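Long-range contacts in probable glutamine synthetase (Pseudomonas aeruginosa, PDB 4HPP), which is a probable glutamine synthetase, a multi-subunit enzyme whose chain joins a small N-terminal beta domain to a larger catalytic domain: residues V13-T21 / A338-M346; C278-A286 / Y416-T427. One frame throughout, in Å; residues are numbered along the deposited sequence.

Contact 1 of 2, residues V13-T21 / A338-M346; sequences VTTDLAGIT and ATTCPHLAM
C341 meets the type I beta turn D16-G19 that links strands 9-15 and 21-27, so the contact sets a hairpin turn of the N-terminal domain of a glutamine synthetase fold against the start of a catalytic-domain helix, 342-358. At the turn, carbon atoms meet backbone oxygens in close van der Waals contact: C341 CB lies 3.1 Å from D16 O, and G19 CA sits 3.2 Å from T340 O. Lacking a side chain, G19 lets the backbones come this close, since a CB would collide with the O of T339 and of T340. Apolar packing flanks this centre. On one side CG2 of T15 faces the SG of C341 at 4.0 Å and touches CD of P342 (4.2 Å), the T15 and P342 side chains crossing at about a right angle; T15 CB also nears the edge of the H343 imidazole, bonded through NE2 to D200. At the other end CD2 of L17 meets CD2 of L344 at 4.0 Å, beside L111 of helix 108-121. D16 OD2 receives I20 N at 3.1 Å from above the carboxylate plane, while R22 pairs with OD1. C341 is the N-cap: chi1 160° swings its sulfur beside its carbonyl carbon, where SG accepts L344 N at 3.6 Å.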
loop_
_atom_site.group_PDB
_atom_site.type_symbol
_atom_site.label_atom_id
_atom_site.label_comp_id
_atom_site.label_asym_id
_atom_site.label_seq_id
_atom_site.Cartn_x
_atom_site.Cartn_y
_atom_site.Cartn_z
ATOM N N VAL A 13 3.358 35.573 18.301
ATOM C CA VAL A 13 3.615 36.031 16.952
ATOM C C VAL A 13 3.620 37.537 16.749
ATOM O O VAL A 13 3.006 38.301 17.509
ATOM C CB VAL A 13 2.629 35.408 15.967
ATOM C CG1 VAL A 13 2.694 33.904 16.067
ATOM C CG2 VAL A 13 1.209 35.879 16.218
ATOM N N THR A 14 4.312 37.958 15.693
ATOM C CA THR A 14 4.178 39.315 15.175
ATOM C C THR A 14 4.121 39.153 13.694
ATOM O O THR A 14 4.655 38.169 13.155
ATOM C CB THR A 14 5.374 40.182 15.542
ATOM O OG1 THR A 14 5.149 41.535 15.102
ATOM C CG2 THR A 14 6.654 39.563 15.017
ATOM N N THR A 15 3.436 40.071 13.023
ATOM C CA THR A 15 3.360 40.034 11.573
ATOM C C THR A 15 4.214 41.198 11.099
ATOM O O THR A 15 3.932 42.340 11.447
ATOM C CB THR A 15 1.908 40.123 11.111
ATOM O OG1 THR A 15 1.226 38.981 11.619
ATOM C CG2 THR A 15 1.773 40.191 9.573
ATOM N N ASP A 16 5.297 40.905 10.370
ATOM C CA ASP A 16 6.279 41.942 10.111
ATOM C C ASP A 16 5.900 42.714 8.898
ATOM O O ASP A 16 4.820 42.497 8.340
ATOM C CB ASP A 16 7.712 41.406 10.040
ATOM C CG ASP A 16 7.914 40.468 8.906
ATOM O OD1 ASP A 16 8.833 39.617 8.971
ATOM O OD2 ASP A 16 7.145 40.587 7.947
ATOM N N LEU A 17 6.793 43.626 8.508
ATOM C CA LEU A 17 6.463 44.650 7.512
ATOM C C LEU A 17 6.469 43.998 6.152
ATOM O O LEU A 17 5.967 44.558 5.108
ATOM C CB LEU A 17 7.468 45.805 7.566
ATOM C CG LEU A 17 7.603 46.455 8.927
ATOM C CD1 LEU A 17 8.739 47.440 8.817
ATOM C CD2 LEU A 17 6.315 47.128 9.351
ATOM N N ALA A 18 7.015 42.791 6.195
ATOM C CA ALA A 18 7.092 41.936 5.013
ATOM C C ALA A 18 5.807 41.059 4.857
ATOM O O ALA A 18 5.670 40.244 3.929
ATOM C CB ALA A 18 8.390 41.117 5.068
ATOM N N GLY A 19 4.865 41.253 5.780
ATOM C CA GLY A 19 3.581 40.559 5.769
ATOM C C GLY A 19 3.729 39.113 6.145
ATOM O O GLY A 19 2.812 38.324 5.893
ATOM N N ILE A 20 4.857 38.775 6.777
ATOM C CA ILE A 20 5.095 37.436 7.355
ATOM C C ILE A 20 4.849 37.413 8.868
ATOM O O ILE A 20 5.277 38.333 9.583
ATOM C CB ILE A 20 6.544 36.950 7.066
ATOM C CG1 ILE A 20 6.711 36.512 5.611
ATOM C CG2 ILE A 20 6.826 35.629 7.764
ATOM C CD1 ILE A 20 6.487 37.606 4.615
ATOM N N THR A 21 4.188 36.359 9.365
ATOM C CA THR A 21 3.905 36.169 10.807
ATOM C C THR A 21 4.901 35.194 11.357
ATOM O O THR A 21 4.971 34.051 10.885
ATOM C CB THR A 21 2.539 35.523 10.997
ATOM O OG1 THR A 21 1.672 36.118 10.076
ATOM C CG2 THR A 21 1.954 35.716 12.340
ATOM N N ALA A 338 -2.535 40.036 -0.357
ATOM C CA ALA A 338 -2.131 39.356 0.902
ATOM C C ALA A 338 -0.631 39.405 1.236
ATOM O O ALA A 338 -0.205 38.854 2.267
ATOM C CB ALA A 338 -2.629 37.943 0.916
ATOM N N THR A 339 0.183 40.035 0.372
ATOM C CA THR A 339 1.598 40.228 0.674
ATOM C C THR A 339 1.746 41.363 1.685
ATOM O O THR A 339 2.834 41.601 2.215
ATOM C CB THR A 339 2.460 40.560 -0.576
ATOM O OG1 THR A 339 2.026 41.797 -1.127
ATOM C CG2 THR A 339 2.328 39.500 -1.610
ATOM N N THR A 340 0.653 42.053 1.980
ATOM C CA THR A 340 0.699 43.086 3.051
ATOM C C THR A 340 0.818 42.579 4.469
ATOM O O THR A 340 0.668 41.405 4.724
ATOM C CB THR A 340 -0.575 43.930 3.089
ATOM O OG1 THR A 340 -1.701 43.061 3.290
ATOM C CG2 THR A 340 -0.673 44.699 1.799
ATOM N N CYS A 341 1.116 43.500 5.380
ATOM C CA CYS A 341 0.950 43.294 6.809
ATOM C C CYS A 341 -0.423 43.880 7.268
ATOM O O CYS A 341 -0.571 45.073 7.435
ATOM C CB CYS A 341 2.158 43.865 7.574
ATOM S SG CYS A 341 1.796 44.186 9.322
ATOM N N PRO A 342 -1.450 43.042 7.454
ATOM C CA PRO A 342 -2.813 43.596 7.776
ATOM C C PRO A 342 -2.854 44.900 8.617
ATOM O O PRO A 342 -3.558 45.853 8.260
ATOM C CB PRO A 342 -3.479 42.443 8.524
ATOM C CG PRO A 342 -2.832 41.214 7.968
ATOM C CD PRO A 342 -1.482 41.565 7.343
ATOM N N HIS A 343 -2.105 44.948 9.710
ATOM C CA HIS A 343 -1.954 46.142 10.579
ATOM C C HIS A 343 -1.329 47.311 9.964
ATOM O O HIS A 343 -1.777 48.415 10.217
ATOM C CB HIS A 343 -1.089 45.790 11.724
ATOM C CG HIS A 343 -1.517 44.529 12.394
ATOM N ND1 HIS A 343 -0.987 43.343 12.083
ATOM C CD2 HIS A 343 -2.483 44.297 13.371
ATOM C CE1 HIS A 343 -1.594 42.378 12.831
ATOM N NE2 HIS A 343 -2.495 42.974 13.621
ATOM N N LEU A 344 -0.260 47.108 9.176
ATOM C CA LEU A 344 0.374 48.230 8.501
ATOM C C LEU A 344 -0.531 48.764 7.391
ATOM O O LEU A 344 -0.754 49.966 7.257
ATOM C CB LEU A 344 1.777 47.854 8.005
ATOM C CG LEU A 344 2.515 48.925 7.188
ATOM C CD1 LEU A 344 2.811 50.102 8.105
ATOM C CD2 LEU A 344 3.776 48.397 6.529
ATOM N N ALA A 345 -1.112 47.852 6.631
ATOM C CA ALA A 345 -1.992 48.228 5.554
ATOM C C ALA A 345 -3.193 48.982 6.075
ATOM O O ALA A 345 -3.460 50.068 5.571
ATOM C CB ALA A 345 -2.402 47.012 4.752
ATOM N N MET A 346 -3.919 48.443 7.071
ATOM C CA MET A 346 -5.131 49.119 7.570
ATOM C C MET A 346 -4.755 50.480 8.193
ATOM O O MET A 346 -5.354 51.492 7.845
ATOM C CB MET A 346 -5.897 48.224 8.524
ATOM C CG MET A 346 -6.986 48.884 9.394
ATOM S SD MET A 346 -7.831 47.542 10.227
ATOM C CE MET A 346 -8.969 48.409 11.349
#

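Contact 2 of 2, residues C278-A286 / Y416-T427; sequences CALTAPTAA and YLAMKRHELALT
Y416, K420 and E423, spaced along one flank of helix 410-427, reach across to the end of helix 261-281 and the loop that follows it, a helix-to-loop junction inside the catalytic domain that illustrates how polar side chains can bind a backbone leaving a helix. Packing is tight at the Y416 end. With CG anti to the backbone N (chi1 -169°), the phenol ring extends toward the other helix, and its OH donates to the O of A279 at 2.7 Å, tilted only 15° from the carbonyl plane. CD2 of L280 lies over one ring face in a CH-pi contact, 4.3 Å from the centroid, while CG of K420 covers the opposite face near the rim. P283 CB closes on the hydroxyl at the ring edge.

Next along the helix, the K420 chain bends at chi2 and brings NZ to the O of P283 at 2.7 Å, from above the carbonyl plane. NZ also makes a salt bridge to E423 OE2 at 2.7 Å, the oxygen accepting through its syn lone pair. The extended E423 then offers OE1 to A285 N at 3.1 Å, a nearly straight bond (168°); Y439 adds a weak one.

Beyond that bond the side-chain contacts are lighter: at A285, which is partly exposed, CB touches T427 OG1 at 4.0 Å. Since the lysine and glutamate ends are largely buried, their pairing probably offsets both charges, and the ion pair as a whole serves one carbonyl and one N-H of the loop.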
loop_
_atom_site.group_PDB
_atom_site.type_symbol
_atom_site.label_atom_id
_atom_site.label_comp_id
_atom_site.label_asym_id
_atom_site.label_seq_id
_atom_site.Cartn_x
_atom_site.Cartn_y
_atom_site.Cartn_z
ATOM N N CYS A 278 -0.273 52.704 -1.990
ATOM C CA CYS A 278 0.050 51.531 -2.742
ATOM C C CYS A 278 1.345 50.852 -2.300
ATOM O O CYS A 278 1.462 49.629 -2.387
ATOM C CB CYS A 278 0.029 51.839 -4.229
ATOM S SG CYS A 278 -1.678 52.152 -4.752
ATOM N N ALA A 279 2.283 51.645 -1.797
ATOM C CA ALA A 279 3.555 51.138 -1.340
ATOM C C ALA A 279 3.305 50.314 -0.096
ATOM O O ALA A 279 4.108 49.435 0.243
ATOM C CB ALA A 279 4.539 52.276 -1.038
ATOM N N LEU A 280 2.195 50.598 0.585
ATOM C CA LEU A 280 1.878 49.925 1.856
ATOM C C LEU A 280 0.689 48.955 1.737
ATOM O O LEU A 280 0.506 48.109 2.612
ATOM C CB LEU A 280 1.654 50.929 3.016
ATOM C CG LEU A 280 2.705 52.039 3.287
ATOM C CD1 LEU A 280 2.068 53.378 3.601
ATOM C CD2 LEU A 280 3.731 51.704 4.340
ATOM N N THR A 281 -0.119 49.047 0.677
ATOM C CA THR A 281 -1.244 48.095 0.516
ATOM C C THR A 281 -1.083 47.169 -0.701
ATOM O O THR A 281 -1.848 46.206 -0.859
ATOM C CB THR A 281 -2.579 48.814 0.384
ATOM O OG1 THR A 281 -2.615 49.436 -0.900
ATOM C CG2 THR A 281 -2.778 49.879 1.483
ATOM N N ALA A 282 -0.129 47.482 -1.585
ATOM C CA ALA A 282 0.323 46.542 -2.636
ATOM C C ALA A 282 1.855 46.536 -2.629
ATOM O O ALA A 282 2.472 46.995 -3.581
ATOM C CB ALA A 282 -0.227 46.940 -4.007
ATOM N N PRO A 283 2.465 46.003 -1.549
ATOM C CA PRO A 283 3.800 46.363 -1.145
ATOM C C PRO A 283 4.852 45.445 -1.661
ATOM O O PRO A 283 5.981 45.534 -1.202
ATOM C CB PRO A 283 3.753 46.172 0.370
ATOM C CG PRO A 283 2.605 45.245 0.620
ATOM C CD PRO A 283 1.965 44.924 -0.694
ATOM N N THR A 284 4.526 44.531 -2.553
ATOM C CA THR A 284 5.633 43.700 -3.044
ATOM C C THR A 284 5.798 43.857 -4.536
ATOM O O THR A 284 4.874 44.312 -5.243
ATOM C CB THR A 284 5.486 42.198 -2.731
ATOM O OG1 THR A 284 4.276 41.715 -3.304
ATOM C CG2 THR A 284 5.480 41.945 -1.230
ATOM N N ALA A 285 6.970 43.456 -5.012
ATOM C CA ALA A 285 7.278 43.518 -6.446
ATOM C C ALA A 285 6.193 42.785 -7.278
ATOM O O ALA A 285 5.739 43.314 -8.307
ATOM C CB ALA A 285 8.685 42.963 -6.721
ATOM N N ALA A 286 5.754 41.604 -6.802
ATOM C CA ALA A 286 4.689 40.827 -7.456
ATOM C C ALA A 286 3.335 41.515 -7.431
ATOM O O ALA A 286 2.423 41.093 -8.163
ATOM C CB ALA A 286 4.570 39.425 -6.869
ATOM N N TYR A 416 11.283 50.226 6.652
ATOM C CA TYR A 416 10.417 49.819 5.547
ATOM C C TYR A 416 10.985 50.215 4.205
ATOM O O TYR A 416 11.162 49.380 3.299
ATOM C CB TYR A 416 9.015 50.412 5.706
ATOM C CG TYR A 416 8.042 49.792 4.740
ATOM C CD1 TYR A 416 7.816 50.349 3.477
ATOM C CD2 TYR A 416 7.391 48.603 5.050
ATOM C CE1 TYR A 416 6.941 49.758 2.573
ATOM C CE2 TYR A 416 6.516 48.012 4.150
ATOM C CZ TYR A 416 6.289 48.590 2.930
ATOM O OH TYR A 416 5.428 47.999 2.058
ATOM N N LEU A 417 11.259 51.503 4.071
ATOM C CA LEU A 417 11.784 52.037 2.824
ATOM C C LEU A 417 13.077 51.387 2.388
ATOM O O LEU A 417 13.304 51.173 1.201
ATOM C CB LEU A 417 12.040 53.530 2.976
ATOM C CG LEU A 417 10.895 54.510 2.757
ATOM C CD1 LEU A 417 11.484 55.897 2.862
ATOM C CD2 LEU A 417 10.194 54.309 1.409
ATOM N N ALA A 418 13.929 51.067 3.348
ATOM C CA ALA A 418 15.181 50.375 3.023
ATOM C C ALA A 418 14.961 48.920 2.707
ATOM O O ALA A 418 15.505 48.381 1.689
ATOM C CB ALA A 418 16.162 50.517 4.146
ATOM N N MET A 419 14.145 48.267 3.546
ATOM C CA MET A 419 13.872 46.863 3.308
ATOM C C MET A 419 13.266 46.608 1.918
ATOM O O MET A 419 13.497 45.559 1.333
ATOM C CB MET A 419 12.995 46.267 4.393
ATOM C CG MET A 419 12.669 44.810 4.089
ATOM S SD MET A 419 11.141 44.562 3.176
ATOM C CE MET A 419 9.967 44.841 4.537
ATOM N N LYS A 420 12.489 47.545 1.387
ATOM C CA LYS A 420 11.801 47.285 0.121
ATOM C C LYS A 420 12.690 47.536 -1.117
ATOM O O LYS A 420 12.659 46.768 -2.095
ATOM C CB LYS A 420 10.503 48.102 0.041
ATOM C CG LYS A 420 9.332 47.623 0.890
ATOM C CD LYS A 420 8.778 46.293 0.358
ATOM C CE LYS A 420 7.818 45.686 1.375
ATOM N NZ LYS A 420 7.409 44.369 0.838
ATOM N N ARG A 421 13.478 48.608 -1.076
ATOM C CA ARG A 421 14.546 48.820 -2.069
ATOM C C ARG A 421 15.313 47.517 -2.258
ATOM O O ARG A 421 15.621 47.068 -3.429
ATOM C CB ARG A 421 15.542 49.882 -1.546
ATOM C CG ARG A 421 15.064 51.324 -1.623
ATOM C CD ARG A 421 14.567 51.664 -3.044
ATOM N NE ARG A 421 13.781 52.900 -3.030
ATOM C CZ ARG A 421 13.007 53.322 -4.024
ATOM N NH1 ARG A 421 12.906 52.614 -5.132
ATOM N NH2 ARG A 421 12.337 54.462 -3.899
ATOM N N HIS A 422 15.609 46.932 -1.083
ATOM C CA HIS A 422 16.369 45.731 -0.995
ATOM C C HIS A 422 15.599 44.577 -1.565
ATOM O O HIS A 422 16.157 43.730 -2.308
ATOM C CB HIS A 422 16.833 45.490 0.419
ATOM C CG HIS A 422 17.701 44.264 0.552
ATOM N ND1 HIS A 422 17.921 43.649 1.731
ATOM C CD2 HIS A 422 18.388 43.522 -0.422
ATOM C CE1 HIS A 422 18.713 42.570 1.520
ATOM N NE2 HIS A 422 18.997 42.506 0.198
ATOM N N GLU A 423 14.305 44.541 -1.272
ATOM C CA GLU A 423 13.474 43.546 -1.895
ATOM C C GLU A 423 13.551 43.736 -3.413
ATOM O O GLU A 423 13.774 42.776 -4.143
ATOM C CB GLU A 423 12.032 43.624 -1.393
ATOM C CG GLU A 423 11.136 42.638 -2.113
ATOM C CD GLU A 423 9.663 42.822 -1.819
ATOM O OE1 GLU A 423 8.858 42.498 -2.716
ATOM O OE2 GLU A 423 9.309 43.258 -0.705
ATOM N N LEU A 424 13.396 44.963 -3.904
ATOM C CA LEU A 424 13.428 45.128 -5.366
ATOM C C LEU A 424 14.820 44.946 -5.970
ATOM O O LEU A 424 14.943 44.372 -7.055
ATOM C CB LEU A 424 12.662 46.362 -5.871
ATOM C CG LEU A 424 13.038 47.811 -5.647
ATOM C CD1 LEU A 424 13.862 48.351 -6.822
ATOM C CD2 LEU A 424 11.753 48.614 -5.496
ATOM N N ALA A 425 15.871 45.349 -5.253
ATOM C CA ALA A 425 17.226 44.893 -5.654
ATOM C C ALA A 425 17.174 43.386 -5.865
ATOM O O ALA A 425 17.536 42.905 -6.942
ATOM C CB ALA A 425 18.335 45.249 -4.651
ATOM N N LEU A 426 16.693 42.626 -4.880
ATOM C CA LEU A 426 16.865 41.187 -5.006
ATOM C C LEU A 426 16.141 40.599 -6.207
ATOM O O LEU A 426 16.439 39.473 -6.617
ATOM C CB LEU A 426 16.515 40.452 -3.723
ATOM C CG LEU A 426 17.476 40.682 -2.552
ATOM C CD1 LEU A 426 16.756 40.386 -1.227
ATOM C CD2 LEU A 426 18.757 39.850 -2.740
ATOM N N THR A 427 15.226 41.362 -6.798
ATOM C CA THR A 427 14.305 40.793 -7.795
ATOM C C THR A 427 14.512 41.262 -9.246
ATOM O O THR A 427 14.077 40.583 -10.202
ATOM C CB THR A 427 12.844 41.003 -7.356
ATOM O OG1 THR A 427 12.683 42.335 -6.830
ATOM C CG2 THR A 427 12.551 40.013 -6.261
#

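In the fold
Both contacts are buried, but the centre of contact 1 lies about 6 Å from the centre of the chain and the contact joins the N-terminal and catalytic domains, whereas the centre of contact 2 lies about 16 Å from it, and that contact stays within the catalytic domain and has a partly exposed end. Their chemistry differs accordingly: contact 1 relies on close backbone fit and mostly apolar packing, contact 2 on directed bonds and an ion pair. They do not share a segment, yet they touch. T339 OG1 lies 3.1 Å from T284 OG1, a probable hydrogen bond, and T340 packs on P283. Y416 also touches L17 and L344, bringing helix 410-427 against both.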